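Lectin CEL-IV, C-type (Cucumaria echinata, PDB 3ALU) binds galactose-containing sugars such as raffinose through a calcium-dependent C-type lectin domain and assembles as a tetramer. Local coordinates at residues 34-39 with 147-152; 19-24 with 142-147; 77-82 with 128-133. All blocks are in the same frame, centred on the assembly; numbering follows the deposited sequence.

The three contacts run from a subunit interface to the sugar site. Interactions 1 and 2 both use strand 143-148 and share C147; their centres lie about 16 Å apart, they touch where the F36 and F20 rings meet, and their segments alternate along the chain. Interaction 3, nested inside the loops closed by the other two, has its centre about 16 Å from that of interaction 2 and touches it through F143 and Q82. Interactions 1 and 3 sit on opposite sides of the chain's centre, centres about 28 Å apart and nearest atoms about 11 Å. The interface with the second subunit, at interaction 1, thus lies on the far side from the carbohydrate pocket.

Interaction 1: residues 34-39 with 147-152; sequences RQFGLA and CQLPCV
L38 and P150 meet in the middle of this contact, the leucine slanting across the proline ring with its CB 3.6 Å from P150 CG. With CG swung anti to the backbone N (chi1 -155°), L38 extends past the proline, and CD1 comes tip to tip with V152 CG1 at 4.0 Å. At the other end F36 crosses L149 at a slant: L149 CD2 reaches F36 CB at 3.6 Å and lies obliquely to the ring. F36 holds CG beside its backbone N, anti to the carbonyl carbon (chi1 -53°), which turns the ring toward C147, with CE2 4.4 Å from C147 SG. That sulfur is half of the disulfide to C33; the bridge joins the first helix of the domain, 26-33, to its last core strand, 143-148, and is one of the disulfides characteristic of the C-type lectin fold. Between F36 and L38, G37 brings its carbonyl carbon against P150 CG at 4.0 Å, backbone on ring.

The meeting is wholly apolar. The two segments run nearly parallel, but the CA atoms of F36 and L149 are 6.7 Å apart, and the segments are held to each other by side chains rather than by a beta ladder. Strand 36-40 instead pairs with strand 45-51, through backbone hydrogen bonds between F36 and G49 and between L38 and both L46 and A47. W9 closes over this end of the contact: its ring meets that of F36 edge-to-face, and W9 also touches L149 and C147. Residues 36-39 and V152 pair in an antiparallel ladder with a strand of the second subunit, carrying the sheet across the interface, and C151 is disulfide-bonded to C41 of that neighbouring subunit.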
loop_
_atom_site.group_PDB
_atom_site.type_symbol
_atom_site.label_atom_id
_atom_site.label_comp_id
_atom_site.label_asym_id
_atom_site.label_seq_id
_atom_site.Cartn_x
_atom_site.Cartn_y
_atom_site.Cartn_z
ATOM N N ARG A 34 -3.073 -10.044 20.830
ATOM C CA ARG A 34 -4.492 -9.724 20.717
ATOM C C ARG A 34 -4.814 -8.280 21.071
ATOM O O ARG A 34 -5.963 -7.862 20.878
ATOM C CB ARG A 34 -5.310 -10.663 21.597
ATOM C CG ARG A 34 -5.376 -12.086 21.055
ATOM C CD ARG A 34 -6.196 -12.950 21.988
ATOM N NE ARG A 34 -6.167 -14.330 21.500
ATOM C CZ ARG A 34 -6.870 -15.319 22.027
ATOM N NH1 ARG A 34 -7.666 -15.070 23.067
ATOM N NH2 ARG A 34 -6.775 -16.550 21.514
ATOM N N GLN A 35 -3.828 -7.554 21.594
ATOM C CA GLN A 35 -4.015 -6.115 21.926
ATOM C C GLN A 35 -4.029 -5.268 20.673
ATOM O O GLN A 35 -4.522 -4.130 20.676
ATOM C CB GLN A 35 -2.952 -5.603 22.906
ATOM C CG GLN A 35 -2.874 -6.383 24.214
ATOM C CD GLN A 35 -4.241 -6.550 24.849
ATOM O OE1 GLN A 35 -4.883 -5.561 25.201
ATOM N NE2 GLN A 35 -4.715 -7.803 24.965
ATOM N N PHE A 36 -3.449 -5.793 19.598
ATOM C CA PHE A 36 -3.550 -5.170 18.300
ATOM C C PHE A 36 -4.840 -5.618 17.641
ATOM O O PHE A 36 -5.235 -6.787 17.734
ATOM C CB PHE A 36 -2.308 -5.498 17.437
ATOM C CG PHE A 36 -1.011 -5.167 18.146
ATOM C CD1 PHE A 36 -0.572 -3.849 18.259
ATOM C CD2 PHE A 36 -0.244 -6.181 18.731
ATOM C CE1 PHE A 36 0.594 -3.535 18.934
ATOM C CE2 PHE A 36 0.920 -5.884 19.432
ATOM C CZ PHE A 36 1.363 -4.548 19.520
ATOM N N GLY A 37 -5.554 -4.661 17.055
ATOM C CA GLY A 37 -6.863 -4.973 16.497
ATOM C C GLY A 37 -7.073 -4.471 15.082
ATOM O O GLY A 37 -6.253 -3.718 14.519
ATOM N N LEU A 38 -8.189 -4.910 14.514
ATOM C CA LEU A 38 -8.705 -4.382 13.260
ATOM C C LEU A 38 -10.122 -3.938 13.551
ATOM O O LEU A 38 -10.954 -4.714 14.053
ATOM C CB LEU A 38 -8.675 -5.471 12.203
ATOM C CG LEU A 38 -8.601 -5.253 10.694
ATOM C CD1 LEU A 38 -9.795 -5.812 9.946
ATOM C CD2 LEU A 38 -8.158 -3.904 10.208
ATOM N N ALA A 39 -10.412 -2.671 13.274
ATOM C CA ALA A 39 -11.712 -2.152 13.609
ATOM C C ALA A 39 -12.337 -1.609 12.337
ATOM O O ALA A 39 -11.623 -1.162 11.438
ATOM C CB ALA A 39 -11.586 -1.042 14.644
ATOM N N CYS A 147 4.260 -11.418 16.684
ATOM C CA CYS A 147 2.837 -11.161 16.388
ATOM C C CYS A 147 2.600 -10.932 14.890
ATOM O O CYS A 147 3.501 -10.407 14.154
ATOM C CB CYS A 147 2.331 -9.911 17.147
ATOM S SG CYS A 147 2.430 -10.017 18.947
ATOM N N GLN A 148 1.379 -11.244 14.457
ATOM C CA GLN A 148 0.886 -10.839 13.138
ATOM C C GLN A 148 -0.353 -9.969 13.366
ATOM O O GLN A 148 -1.160 -10.246 14.248
ATOM C CB GLN A 148 0.541 -12.065 12.247
ATOM C CG GLN A 148 -0.641 -12.819 12.754
ATOM C CD GLN A 148 -0.921 -14.052 11.936
ATOM O OE1 GLN A 148 0.005 -14.684 11.444
ATOM N NE2 GLN A 148 -2.203 -14.417 11.823
ATOM N N LEU A 149 -0.497 -8.902 12.584
ATOM C CA LEU A 149 -1.746 -8.145 12.621
ATOM C C LEU A 149 -2.823 -8.978 11.951
ATOM O O LEU A 149 -2.510 -9.896 11.207
ATOM C CB LEU A 149 -1.546 -6.793 11.906
ATOM C CG LEU A 149 -0.602 -5.857 12.681
ATOM C CD1 LEU A 149 -0.358 -4.583 11.875
ATOM C CD2 LEU A 149 -1.186 -5.463 14.049
ATOM N N PRO A 150 -4.118 -8.664 12.195
ATOM C CA PRO A 150 -5.187 -9.393 11.579
ATOM C C PRO A 150 -4.975 -9.479 10.066
ATOM O O PRO A 150 -4.699 -8.456 9.420
ATOM C CB PRO A 150 -6.448 -8.554 11.931
ATOM C CG PRO A 150 -6.086 -7.815 13.134
ATOM C CD PRO A 150 -4.602 -7.612 13.110
ATOM N N CYS A 151 -5.037 -10.693 9.534
ATOM C CA CYS A 151 -4.816 -10.965 8.117
ATOM C C CYS A 151 -6.184 -10.936 7.433
ATOM O O CYS A 151 -7.074 -11.719 7.778
ATOM C CB CYS A 151 -4.172 -12.350 7.945
ATOM S SG CYS A 151 -3.663 -12.785 6.246
ATOM N N VAL A 152 -6.360 -10.007 6.499
ATOM C CA VAL A 152 -7.661 -9.857 5.842
ATOM C C VAL A 152 -7.477 -9.551 4.380
ATOM O O VAL A 152 -6.445 -9.038 3.972
ATOM C CB VAL A 152 -8.498 -8.731 6.471
ATOM C CG1 VAL A 152 -8.821 -9.079 7.926
ATOM C CG2 VAL A 152 -7.760 -7.380 6.396
#

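Interaction 2: residues 19-24 with 142-147; sequences LFHNHL and NFKYIC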
loop_
_atom_site.group_PDB
_atom_site.type_symbol
_atom_site.label_atom_id
_atom_site.label_comp_id
_atom_site.label_asym_id
_atom_site.label_seq_id
_atom_site.Cartn_x
_atom_site.Cartn_y
_atom_site.Cartn_z
ATOM N N LEU A 19 8.407 -8.686 15.748
ATOM C CA LEU A 19 9.094 -9.393 16.839
ATOM C C LEU A 19 9.108 -8.565 18.096
ATOM O O LEU A 19 9.566 -7.388 18.082
ATOM C CB LEU A 19 10.527 -9.713 16.374
ATOM C CG LEU A 19 11.441 -10.309 17.463
ATOM C CD1 LEU A 19 11.032 -11.735 17.767
ATOM C CD2 LEU A 19 12.879 -10.258 17.027
ATOM N N PHE A 20 8.665 -9.175 19.189
ATOM C CA PHE A 20 8.672 -8.492 20.508
ATOM C C PHE A 20 9.723 -9.093 21.415
ATOM O O PHE A 20 9.950 -10.314 21.418
ATOM C CB PHE A 20 7.287 -8.508 21.154
ATOM C CG PHE A 20 6.293 -7.641 20.422
ATOM C CD1 PHE A 20 6.174 -6.277 20.743
ATOM C CD2 PHE A 20 5.547 -8.146 19.359
ATOM C CE1 PHE A 20 5.301 -5.456 20.042
ATOM C CE2 PHE A 20 4.634 -7.308 18.661
ATOM C CZ PHE A 20 4.539 -5.954 19.004
ATOM N N HIS A 21 10.377 -8.216 22.186
ATOM C CA HIS A 21 11.586 -8.590 22.947
ATOM C C HIS A 21 11.367 -8.905 24.390
ATOM O O HIS A 21 12.297 -9.417 25.047
ATOM C CB HIS A 21 12.671 -7.517 22.817
ATOM C CG HIS A 21 13.187 -7.350 21.431
ATOM N ND1 HIS A 21 14.491 -7.612 21.093
ATOM C CD2 HIS A 21 12.580 -6.927 20.294
ATOM C CE1 HIS A 21 14.676 -7.342 19.815
ATOM N NE2 HIS A 21 13.526 -6.954 19.298
ATOM N N ASN A 22 10.160 -8.638 24.904
ATOM C CA ASN A 22 9.868 -9.031 26.282
ATOM C C ASN A 22 9.522 -10.504 26.303
ATOM O O ASN A 22 9.079 -11.074 25.282
ATOM C CB ASN A 22 8.834 -8.128 26.982
ATOM C CG ASN A 22 7.483 -8.177 26.353
ATOM O OD1 ASN A 22 7.348 -8.100 25.125
ATOM N ND2 ASN A 22 6.443 -8.276 27.196
ATOM N N HIS A 23 9.827 -11.150 27.409
ATOM C CA HIS A 23 9.719 -12.595 27.446
ATOM C C HIS A 23 8.413 -12.889 28.138
ATOM O O HIS A 23 8.209 -12.501 29.301
ATOM C CB HIS A 23 10.884 -13.201 28.219
ATOM C CG HIS A 23 12.179 -13.273 27.455
ATOM N ND1 HIS A 23 12.672 -12.240 26.682
ATOM C CD2 HIS A 23 13.101 -14.260 27.378
ATOM C CE1 HIS A 23 13.843 -12.578 26.174
ATOM N NE2 HIS A 23 14.126 -13.801 26.582
ATOM N N LEU A 24 7.541 -13.618 27.455
ATOM C CA LEU A 24 6.241 -13.940 27.988
ATOM C C LEU A 24 5.992 -15.427 27.818
ATOM O O LEU A 24 6.527 -16.053 26.886
ATOM C CB LEU A 24 5.174 -13.196 27.208
ATOM C CG LEU A 24 4.524 -11.894 27.709
ATOM C CD1 LEU A 24 5.129 -11.263 28.991
ATOM C CD2 LEU A 24 4.128 -10.923 26.624
ATOM N N ASN A 142 9.078 -18.701 29.098
ATOM C CA ASN A 142 8.963 -17.243 28.851
ATOM C C ASN A 142 9.913 -16.871 27.705
ATOM O O ASN A 142 11.123 -16.823 27.891
ATOM C CB ASN A 142 9.334 -16.456 30.140
ATOM C CG ASN A 142 8.165 -16.303 31.118
ATOM O OD1 ASN A 142 7.505 -17.262 31.467
ATOM N ND2 ASN A 142 7.919 -15.064 31.575
ATOM N N PHE A 143 9.371 -16.640 26.504
ATOM C CA PHE A 143 10.177 -16.348 25.322
ATOM C C PHE A 143 9.752 -15.016 24.648
ATOM O O PHE A 143 8.640 -14.515 24.855
ATOM C CB PHE A 143 9.961 -17.413 24.220
ATOM C CG PHE A 143 10.469 -18.805 24.521
ATOM C CD1 PHE A 143 9.848 -19.880 23.872
ATOM C CD2 PHE A 143 11.556 -19.062 25.366
ATOM C CE1 PHE A 143 10.306 -21.192 24.040
ATOM C CE2 PHE A 143 11.992 -20.394 25.586
ATOM C CZ PHE A 143 11.345 -21.446 24.929
ATOM N N LYS A 144 10.646 -14.481 23.828
ATOM C CA LYS A 144 10.295 -13.483 22.814
ATOM C C LYS A 144 9.246 -14.130 21.876
ATOM O O LYS A 144 9.047 -15.369 21.896
ATOM C CB LYS A 144 11.521 -13.127 22.022
ATOM C CG LYS A 144 12.628 -12.477 22.917
ATOM C CD LYS A 144 13.689 -11.860 22.045
ATOM C CE LYS A 144 14.730 -11.077 22.912
ATOM N NZ LYS A 144 15.512 -11.970 23.834
ATOM N N TYR A 145 8.578 -13.309 21.066
ATOM C CA TYR A 145 7.434 -13.814 20.309
ATOM C C TYR A 145 7.217 -12.922 19.107
ATOM O O TYR A 145 7.565 -11.743 19.121
ATOM C CB TYR A 145 6.152 -13.892 21.207
ATOM C CG TYR A 145 5.762 -12.552 21.853
ATOM C CD1 TYR A 145 6.378 -12.153 23.035
ATOM C CD2 TYR A 145 4.783 -11.738 21.289
ATOM C CE1 TYR A 145 6.047 -10.916 23.632
ATOM C CE2 TYR A 145 4.431 -10.508 21.885
ATOM C CZ TYR A 145 5.096 -10.124 23.054
ATOM O OH TYR A 145 4.806 -8.901 23.660
ATOM N N ILE A 146 6.664 -13.492 18.043
ATOM C CA ILE A 146 6.264 -12.727 16.866
ATOM C C ILE A 146 4.761 -12.651 16.761
ATOM O O ILE A 146 4.052 -13.664 16.768
ATOM C CB ILE A 146 6.817 -13.334 15.546
ATOM C CG1 ILE A 146 8.340 -13.368 15.551
ATOM C CG2 ILE A 146 6.321 -12.596 14.334
ATOM C CD1 ILE A 146 8.891 -14.460 14.630
ATOM N N CYS A 147 4.260 -11.418 16.684
ATOM C CA CYS A 147 2.837 -11.161 16.388
ATOM C C CYS A 147 2.600 -10.932 14.890
ATOM O O CYS A 147 3.501 -10.407 14.154
ATOM C CB CYS A 147 2.331 -9.911 17.147
ATOM S SG CYS A 147 2.430 -10.017 18.947
#
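One face of the Y145 ring takes F20 CB, which sits 3.6 Å from the ring centroid as a CH-pi contact. The F20 ring itself is slid aside, its plane 15° from that of Y145 with little overlap. C147 SG approaches F20 obliquely, 3.5 Å from CE2. At the edge of Y145, in its plane, lie F143 O and C147 SG, while N22 OD1 and L24 CD2 come in obliquely. Y145 takes the tight rotamer with CG between backbone N and carbonyl carbon (chi1 57°), which brings Y145 OH to 3.0 Å from N22 OD1. H23 lays one ring face over the backbone N of K144, and its ND1 donates in the ring plane to H21 O.

The backbones pair antiparallel, bringing the two ends of the domain together, a hallmark of the C-type lectin fold. F20 N gives Y145 O a straight 2.8 Å bond, with a weak return from Y145 N. Beyond the corner at N22, L24 and F143 exchange two bonds, their register shifted by two in a beta bulge.

Helix 26-33 packs against Y145 and L24, and helix 57-70 against L19 and I146. Strand 82-89 pairs parallel with strand 143-148, with V83 touching L19 and I146.

Interaction 3: residues 77-82 with 128-133; sequences GGWAPQ and DYSRGF. With GLA (alpha-D-galactopyranose), chain E; GLC (alpha-D-glucopyranose), chain B; FRU (beta-D-fructofuranose), chain C; EDO (1,2-ethanediol), chain J.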
loop_
_atom_site.group_PDB
_atom_site.type_symbol
_atom_site.label_atom_id
_atom_site.label_comp_id
_atom_site.label_asym_id
_atom_site.label_seq_id
_atom_site.Cartn_x
_atom_site.Cartn_y
_atom_site.Cartn_z
ATOM N N GLY A 77 24.770 -22.020 19.547
ATOM C CA GLY A 77 24.953 -23.310 18.877
ATOM C C GLY A 77 23.815 -24.253 19.166
ATOM O O GLY A 77 23.762 -25.337 18.583
ATOM N N GLY A 78 22.947 -23.875 20.108
ATOM C CA GLY A 78 21.791 -24.710 20.509
ATOM C C GLY A 78 20.515 -24.323 19.764
ATOM O O GLY A 78 20.576 -23.918 18.608
ATOM N N TRP A 79 19.375 -24.486 20.420
ATOM C CA TRP A 79 18.087 -24.031 19.908
ATOM C C TRP A 79 17.916 -22.526 20.031
ATOM O O TRP A 79 17.201 -21.911 19.209
ATOM C CB TRP A 79 16.959 -24.687 20.710
ATOM C CG TRP A 79 17.000 -26.203 20.702
ATOM C CD1 TRP A 79 17.724 -27.012 21.553
ATOM C CD2 TRP A 79 16.266 -27.093 19.830
ATOM N NE1 TRP A 79 17.494 -28.337 21.248
ATOM C CE2 TRP A 79 16.607 -28.418 20.205
ATOM C CE3 TRP A 79 15.374 -26.897 18.765
ATOM C CZ2 TRP A 79 16.065 -29.536 19.569
ATOM C CZ3 TRP A 79 14.828 -28.002 18.126
ATOM C CH2 TRP A 79 15.195 -29.320 18.526
ATOM N N ALA A 80 18.511 -21.946 21.071
ATOM C CA ALA A 80 18.302 -20.538 21.444
ATOM C C ALA A 80 18.880 -19.604 20.406
ATOM O O ALA A 80 19.973 -19.857 19.888
ATOM C CB ALA A 80 18.938 -20.234 22.831
ATOM N N PRO A 81 18.178 -18.491 20.123
ATOM C CA PRO A 81 16.930 -18.060 20.770
ATOM C C PRO A 81 15.634 -18.698 20.221
ATOM O O PRO A 81 15.458 -18.809 19.014
ATOM C CB PRO A 81 16.927 -16.543 20.508
ATOM C CG PRO A 81 17.647 -16.401 19.194
ATOM C CD PRO A 81 18.657 -17.513 19.130
ATOM N N GLN A 82 14.709 -19.023 21.125
ATOM C CA GLN A 82 13.433 -19.575 20.729
ATOM C C GLN A 82 12.406 -18.453 20.820
ATOM O O GLN A 82 12.377 -17.733 21.800
ATOM C CB GLN A 82 13.065 -20.705 21.670
ATOM C CG GLN A 82 14.092 -21.784 21.576
ATOM C CD GLN A 82 13.763 -22.968 22.476
ATOM O OE1 GLN A 82 14.306 -23.104 23.575
ATOM N NE2 GLN A 82 12.862 -23.826 22.013
ATOM N N ASP A 128 21.706 -22.287 16.052
ATOM C CA ASP A 128 22.304 -23.040 14.951
ATOM C C ASP A 128 21.940 -24.518 14.920
ATOM O O ASP A 128 22.064 -25.129 13.878
ATOM C CB ASP A 128 23.822 -22.889 14.923
ATOM C CG ASP A 128 24.264 -21.511 14.525
ATOM O OD1 ASP A 128 25.427 -21.190 14.796
ATOM O OD2 ASP A 128 23.481 -20.749 13.932
ATOM N N TYR A 129 21.461 -25.063 16.032
ATOM C CA TYR A 129 21.067 -26.483 16.052
ATOM C C TYR A 129 19.875 -26.709 15.119
ATOM O O TYR A 129 19.756 -27.741 14.474
ATOM C CB TYR A 129 20.721 -26.922 17.485
ATOM C CG TYR A 129 20.398 -28.393 17.564
ATOM C CD1 TYR A 129 21.394 -29.336 17.322
ATOM C CD2 TYR A 129 19.111 -28.825 17.856
ATOM C CE1 TYR A 129 21.119 -30.695 17.347
ATOM C CE2 TYR A 129 18.816 -30.208 17.895
ATOM C CZ TYR A 129 19.845 -31.110 17.658
ATOM O OH TYR A 129 19.609 -32.459 17.687
ATOM N N SER A 130 18.981 -25.726 15.069
ATOM C CA SER A 130 17.656 -25.883 14.440
ATOM C C SER A 130 17.443 -24.983 13.229
ATOM O O SER A 130 16.563 -25.250 12.390
ATOM C CB SER A 130 16.597 -25.600 15.530
ATOM O OG SER A 130 17.111 -24.592 16.452
ATOM N N ARG A 131 18.274 -23.941 13.107
ATOM C CA ARG A 131 18.257 -23.042 11.928
ATOM C C ARG A 131 16.885 -22.430 11.659
ATOM O O ARG A 131 16.515 -22.189 10.513
ATOM C CB ARG A 131 18.770 -23.786 10.678
ATOM C CG ARG A 131 20.201 -24.293 10.802
ATOM C CD ARG A 131 21.200 -23.157 10.625
ATOM N NE ARG A 131 22.572 -23.584 10.949
ATOM C CZ ARG A 131 23.613 -22.753 10.966
ATOM N NH1 ARG A 131 23.443 -21.476 10.615
ATOM N NH2 ARG A 131 24.813 -23.206 11.294
ATOM N N GLY A 132 16.159 -22.148 12.742
ATOM C CA GLY A 132 14.835 -21.490 12.657
ATOM C C GLY A 132 13.661 -22.466 12.633
ATOM O O GLY A 132 12.505 -22.086 12.852
ATOM N N PHE A 133 13.896 -23.738 12.307
ATOM C CA PHE A 133 12.775 -24.648 12.294
ATOM C C PHE A 133 12.246 -24.849 13.716
ATOM O O PHE A 133 12.929 -24.478 14.708
ATOM C CB PHE A 133 13.224 -25.984 11.632
ATOM C CG PHE A 133 13.513 -25.834 10.170
ATOM C CD1 PHE A 133 14.820 -25.964 9.691
ATOM C CD2 PHE A 133 12.495 -25.517 9.277
ATOM C CE1 PHE A 133 15.093 -25.809 8.320
ATOM C CE2 PHE A 133 12.759 -25.345 7.912
ATOM C CZ PHE A 133 14.081 -25.479 7.450
HETATM C C1 GLA E . 14.905 -29.655 24.585
HETATM C C2 GLA E . 13.884 -30.633 23.988
HETATM C C3 GLA E . 13.718 -30.477 22.485
HETATM C C4 GLA E . 13.414 -29.021 22.113
HETATM C C5 GLA E . 14.454 -28.101 22.784
HETATM C C6 GLA E . 14.179 -26.609 22.538
HETATM O O2 GLA E . 14.302 -31.995 24.231
HETATM O O3 GLA E . 12.674 -31.355 22.033
HETATM O O4 GLA E . 12.104 -28.724 22.609
HETATM O O5 GLA E . 14.485 -28.309 24.208
HETATM O O6 GLA E . 12.950 -26.278 23.192
HETATM C C1 GLC B . 20.132 -30.598 22.473
HETATM C C2 GLC B . 21.202 -29.596 22.885
HETATM C C3 GLC B . 21.189 -29.400 24.397
HETATM C C4 GLC B . 19.806 -28.992 24.891
HETATM C C5 GLC B . 18.708 -29.939 24.400
HETATM C C6 GLC B . 17.327 -29.378 24.813
HETATM O O2 GLC B . 22.476 -30.102 22.470
HETATM O O3 GLC B . 22.141 -28.377 24.740
HETATM O O4 GLC B . 19.824 -29.027 26.319
HETATM O O5 GLC B . 18.837 -30.210 22.981
HETATM O O6 GLC B . 16.224 -30.012 24.134
HETATM C C1 FRU C . 21.699 -32.813 20.909
HETATM C C2 FRU C . 20.449 -32.901 21.800
HETATM C C3 FRU C . 20.271 -34.308 22.380
HETATM C C4 FRU C . 18.773 -34.380 22.636
HETATM C C5 FRU C . 18.155 -33.471 21.571
HETATM C C6 FRU C . 17.079 -32.585 22.187
HETATM O O1 FRU C . 21.578 -33.721 19.803
HETATM O O2 FRU C . 20.527 -31.936 22.869
HETATM O O3 FRU C . 21.040 -34.534 23.572
HETATM O O4 FRU C . 18.261 -35.720 22.553
HETATM O O5 FRU C . 19.231 -32.662 21.049
HETATM O O6 FRU C . 15.797 -33.165 21.953
HETATM C C1 EDO J . 15.152 -19.706 24.302
HETATM O O1 EDO J . 15.624 -18.390 24.069
HETATM C C2 EDO J . 16.311 -20.667 24.293
HETATM O O2 EDO J . 16.135 -21.611 25.341
#
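W79 and Y129 run alongside each other in the same direction, in an edge-to-face (T-shaped) pair: the edge of Y129 faces the W79 indole, planes at 63°, with Y129 CE2 3.3 Å from W79 CZ2. Y129 gets there with CG anti to its own backbone N (chi1 -176°), while its N-H bonds to G78 O at 3.0 Å. The indole of W79 is clasped over both faces. Y129 CD2 lies over one; the opposite face carries the galactose, whose C5 is 3.4 Å from W79 CE2. Stacking of galactose on an aromatic ring is common among galactose-binding lectins. At the indole edge, W79 NE1 donates to the glucose O5 (2.9 Å), and Y129 OH accepts from fructose O1 (3.2 Å), so the pair grips all three units of raffinose.

Q82, its chain straight, reaches galactose O6 with NE2 at 2.7 Å; its OE1 takes a hydrogen bond from an ethanediol probably left by crystallisation. The W79 side chain lies about 4 Å from that of the calcium ligand E113, and N115, another such ligand, also hydrogen-bonds the galactose. S130 CB packs obliquely on the indole, its hydroxyl bonded to A125 O.

Both segments are loop, except that Q82 starts strand 82-89. Residues 77-82 follow helix 57-70; the other loop, with a type I' turn at S130-F133, joins strands 120-125 and 134-137, whose A135 touches W79 and Q82.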